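Caspase-3 (Porites astreoides, PDB 6WI4) is probably a cysteine protease of the caspase family that cleaves proteins after aspartate during apoptosis in a reef-building coral. Local coordinates at residues G94-T99 / M103-L108. Sequence-based numbering, arbitrary orientation.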
ATOM      1  N   GLY A  94       8.514   3.160 -10.658  1.00 13.61           N
ATOM      2  CA  GLY A  94       7.526   2.531 -11.506  1.00 13.59           C
ATOM      3  C   GLY A  94       7.410   1.028 -11.381  1.00 15.38           C
ATOM      4  O   GLY A  94       6.544   0.442 -12.046  1.00 14.72           O
ATOM      5  N   VAL A  95       8.242   0.374 -10.564  1.00 13.63           N
ATOM      6  CA  VAL A  95       8.266  -1.083 -10.520  1.00 13.48           C
ATOM      7  C   VAL A  95       8.278  -1.573  -9.075  1.00 11.86           C
ATOM      8  O   VAL A  95       8.728  -0.885  -8.155  1.00 12.12           O
ATOM      9  CB  VAL A  95       9.475  -1.685 -11.278  1.00 19.25           C
ATOM     10  CG1 VAL A  95       9.459  -1.266 -12.737  1.00 18.80           C
ATOM     11  CG2 VAL A  95      10.779  -1.283 -10.630  1.00 19.17           C
ATOM     12  N   ILE A  96       7.790  -2.800  -8.895  1.00 12.37           N
ATOM     13  CA  ILE A  96       7.927  -3.517  -7.634  1.00 11.72           C
ATOM     14  C   ILE A  96       8.558  -4.869  -7.930  1.00 12.33           C
ATOM     15  O   ILE A  96       8.563  -5.349  -9.070  1.00 13.67           O
ATOM     16  CB  ILE A  96       6.585  -3.699  -6.881  1.00 14.92           C
ATOM     17  CG1 ILE A  96       5.527  -4.334  -7.782  1.00 18.82           C
ATOM     18  CG2 ILE A  96       6.105  -2.362  -6.298  1.00 14.55           C
ATOM     19  CD1 ILE A  96       5.323  -5.828  -7.526  1.00 23.19           C
ATOM     20  N   TYR A  97       9.116  -5.479  -6.890  1.00 12.80           N
ATOM     21  CA  TYR A  97       9.792  -6.764  -7.030  1.00 13.56           C
ATOM     22  C   TYR A  97       8.892  -7.908  -6.590  1.00 12.94           C
ATOM     23  O   TYR A  97       8.374  -7.908  -5.466  1.00 12.56           O
ATOM     24  CB  TYR A  97      11.079  -6.803  -6.207  1.00 12.59           C
ATOM     25  CG  TYR A  97      12.296  -6.218  -6.887  1.00 13.25           C
ATOM     26  CD1 TYR A  97      12.496  -4.852  -6.927  1.00 14.28           C
ATOM     27  CD2 TYR A  97      13.259  -7.042  -7.452  1.00 18.65           C
ATOM     28  CE1 TYR A  97      13.619  -4.313  -7.533  1.00 15.56           C
ATOM     29  CE2 TYR A  97      14.378  -6.515  -8.060  1.00 15.68           C
ATOM     30  CZ  TYR A  97      14.556  -5.153  -8.091  1.00 17.96           C
ATOM     31  OH  TYR A  97      15.673  -4.615  -8.696  1.00 21.97           O
ATOM     32  N   GLY A  98       8.723  -8.895  -7.467  1.00 12.48           N
ATOM     33  CA  GLY A  98       8.463 -10.242  -7.000  1.00 11.89           C
ATOM     34  C   GLY A  98       9.747 -10.827  -6.437  1.00 12.66           C
ATOM     35  O   GLY A  98      10.819 -10.226  -6.513  1.00 13.71           O
ATOM     36  N   THR A  99       9.663 -12.029  -5.869  1.00 13.22           N
ATOM     37  CA  THR A  99      10.891 -12.623  -5.353  1.00 15.86           C
ATOM     38  C   THR A  99      11.906 -12.884  -6.453  1.00 14.67           C
ATOM     39  O   THR A  99      13.101 -12.987  -6.162  1.00 14.84           O
ATOM     40  CB  THR A  99      10.607 -13.930  -4.619  1.00 17.16           C
ATOM     41  OG1 THR A  99       9.846 -14.790  -5.467  1.00 15.83           O
ATOM     42  CG2 THR A  99       9.835 -13.662  -3.341  1.00 16.01           C
ATOM     43  N   MET A 103       8.422  -6.080 -11.878  1.00 16.26           N
ATOM     44  CA  MET A 103       7.268  -5.908 -12.741  1.00 16.72           C
ATOM     45  C   MET A 103       6.751  -4.488 -12.583  1.00 18.93           C
ATOM     46  O   MET A 103       6.938  -3.854 -11.544  1.00 15.71           O
ATOM     47  CB  MET A 103       6.155  -6.916 -12.429  1.00 21.21           C
ATOM     48  CG  MET A 103       5.780  -6.979 -10.969  1.00 20.01           C
ATOM     49  SD  MET A 103       4.495  -8.189 -10.598  1.00 26.06           S
ATOM     50  CE  MET A 103       3.131  -7.518 -11.532  1.00 21.89           C
ATOM     51  N   ALA A 104       6.103  -3.991 -13.631  1.00 17.08           N
ATOM     52  CA  ALA A 104       5.584  -2.631 -13.607  1.00 15.62           C
ATOM     53  C   ALA A 104       4.347  -2.541 -12.724  1.00 17.93           C
ATOM     54  O   ALA A 104       3.465  -3.400 -12.779  1.00 16.94           O
ATOM     55  CB  ALA A 104       5.242  -2.167 -15.021  1.00 21.19           C
ATOM     56  N   ILE A 105       4.281  -1.479 -11.915  1.00 14.86           N
ATOM     57  CA  ILE A 105       3.110  -1.246 -11.071  1.00 14.64           C
ATOM     58  C   ILE A 105       1.859  -1.048 -11.922  1.00 20.89           C
ATOM     59  O   ILE A 105       0.759  -1.448 -11.526  1.00 24.39           O
ATOM     60  CB  ILE A 105       3.378  -0.043 -10.135  1.00 14.74           C
ATOM     61  CG1 ILE A 105       4.371  -0.435  -9.041  1.00 15.96           C
ATOM     62  CG2 ILE A 105       2.094   0.470  -9.515  1.00 17.25           C
ATOM     63  CD1 ILE A 105       4.808   0.719  -8.162  1.00 14.74           C
ATOM     64  N   LYS A 106       2.004  -0.450 -13.108  1.00 19.60           N
ATOM     65  CA  LYS A 106       0.866  -0.314 -14.017  1.00 21.38           C
ATOM     66  C   LYS A 106       0.219  -1.659 -14.329  1.00 29.87           C
ATOM     67  O   LYS A 106      -1.003  -1.726 -14.504  1.00 31.03           O
ATOM     68  CB  LYS A 106       1.309   0.366 -15.311  1.00 27.43           C
ATOM     69  CG  LYS A 106       1.666   1.827 -15.154  1.00 34.15           C
ATOM     70  N   ASP A 107       1.013  -2.733 -14.404  1.00 28.93           N
ATOM     71  CA  ASP A 107       0.452  -4.066 -14.614  1.00 28.68           C
ATOM     72  C   ASP A 107      -0.523  -4.439 -13.507  1.00 34.33           C
ATOM     73  O   ASP A 107      -1.634  -4.913 -13.776  1.00 37.31           O
ATOM     74  CB  ASP A 107       1.569  -5.105 -14.690  1.00 29.52           C
ATOM     75  CG  ASP A 107       2.356  -5.023 -15.976  1.00 29.08           C
ATOM     76  OD1 ASP A 107       2.138  -4.060 -16.742  1.00 37.04           O
ATOM     77  OD2 ASP A 107       3.198  -5.918 -16.211  1.00 35.55           O
ATOM     78  N   LEU A 108      -0.106  -4.260 -12.249  1.00 27.07           N
ATOM     79  CA  LEU A 108      -0.947  -4.602 -11.107  1.00 30.41           C
ATOM     80  C   LEU A 108      -2.310  -3.943 -11.214  1.00 33.39           C
ATOM     81  O   LEU A 108      -3.349  -4.593 -11.058  1.00 40.79           O
ATOM     82  CB  LEU A 108      -0.270  -4.167  -9.805  1.00 29.41           C
ATOM     83  CG  LEU A 108       0.994  -4.883  -9.349  1.00 29.43           C
ATOM     84  CD1 LEU A 108       1.617  -4.181  -8.155  1.00 28.61           C
ATOM     85  CD2 LEU A 108       0.646  -6.298  -8.999  1.00 25.99           C
TER
HETATM   86  O   HOH W   1       4.491   1.220 -13.742  1.00 19.24           O
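Ile-96 and Met-103 form an antiparallel hydrogen-bonded pair, Ile-96 N giving to Met-103 O at 3.0 Å and Met-103 N to Ile-96 O at 2.9 Å, and two residues further along Ile-105 N donates to Gly-94 O at 3.0 Å in an almost straight bond (174° at the hydrogen), though tilted from the carbonyl plane. A water donating to Gly-94 O accepts from Lys-106 N, so the entry to strand 95-98 is tied to the first turn of helix 105-110. This is the small beta hairpin of strands 95-98 and 101-104 in the caspase domain, passing directly into that helix beside the main sheet. Ile-96 lies alongside Met-103, Ile-96 CD1 being 3.7 Å from Met-103 CG. With chi1 at 53°, Ile-96 CG1 stands between its backbone N and carbonyl carbon and meets Leu-108 CD1 tip to tip at 3.9 Å, while Ile-105 crosses at about a right angle, bringing Ile-105 CG1 to 3.8 Å from Ile-96 CG2. Cut back to an alanine, Ile-96 would probably leave Ile-105 CG1 and Leu-108 CD1 without their methyl and methylene partners, and Met-103 CG without its neighbour CD1. Met-103 and Leu-108 also rest on Ile-65 of helix 62-73, and Ile-96 on Ile-87 of the central sheet.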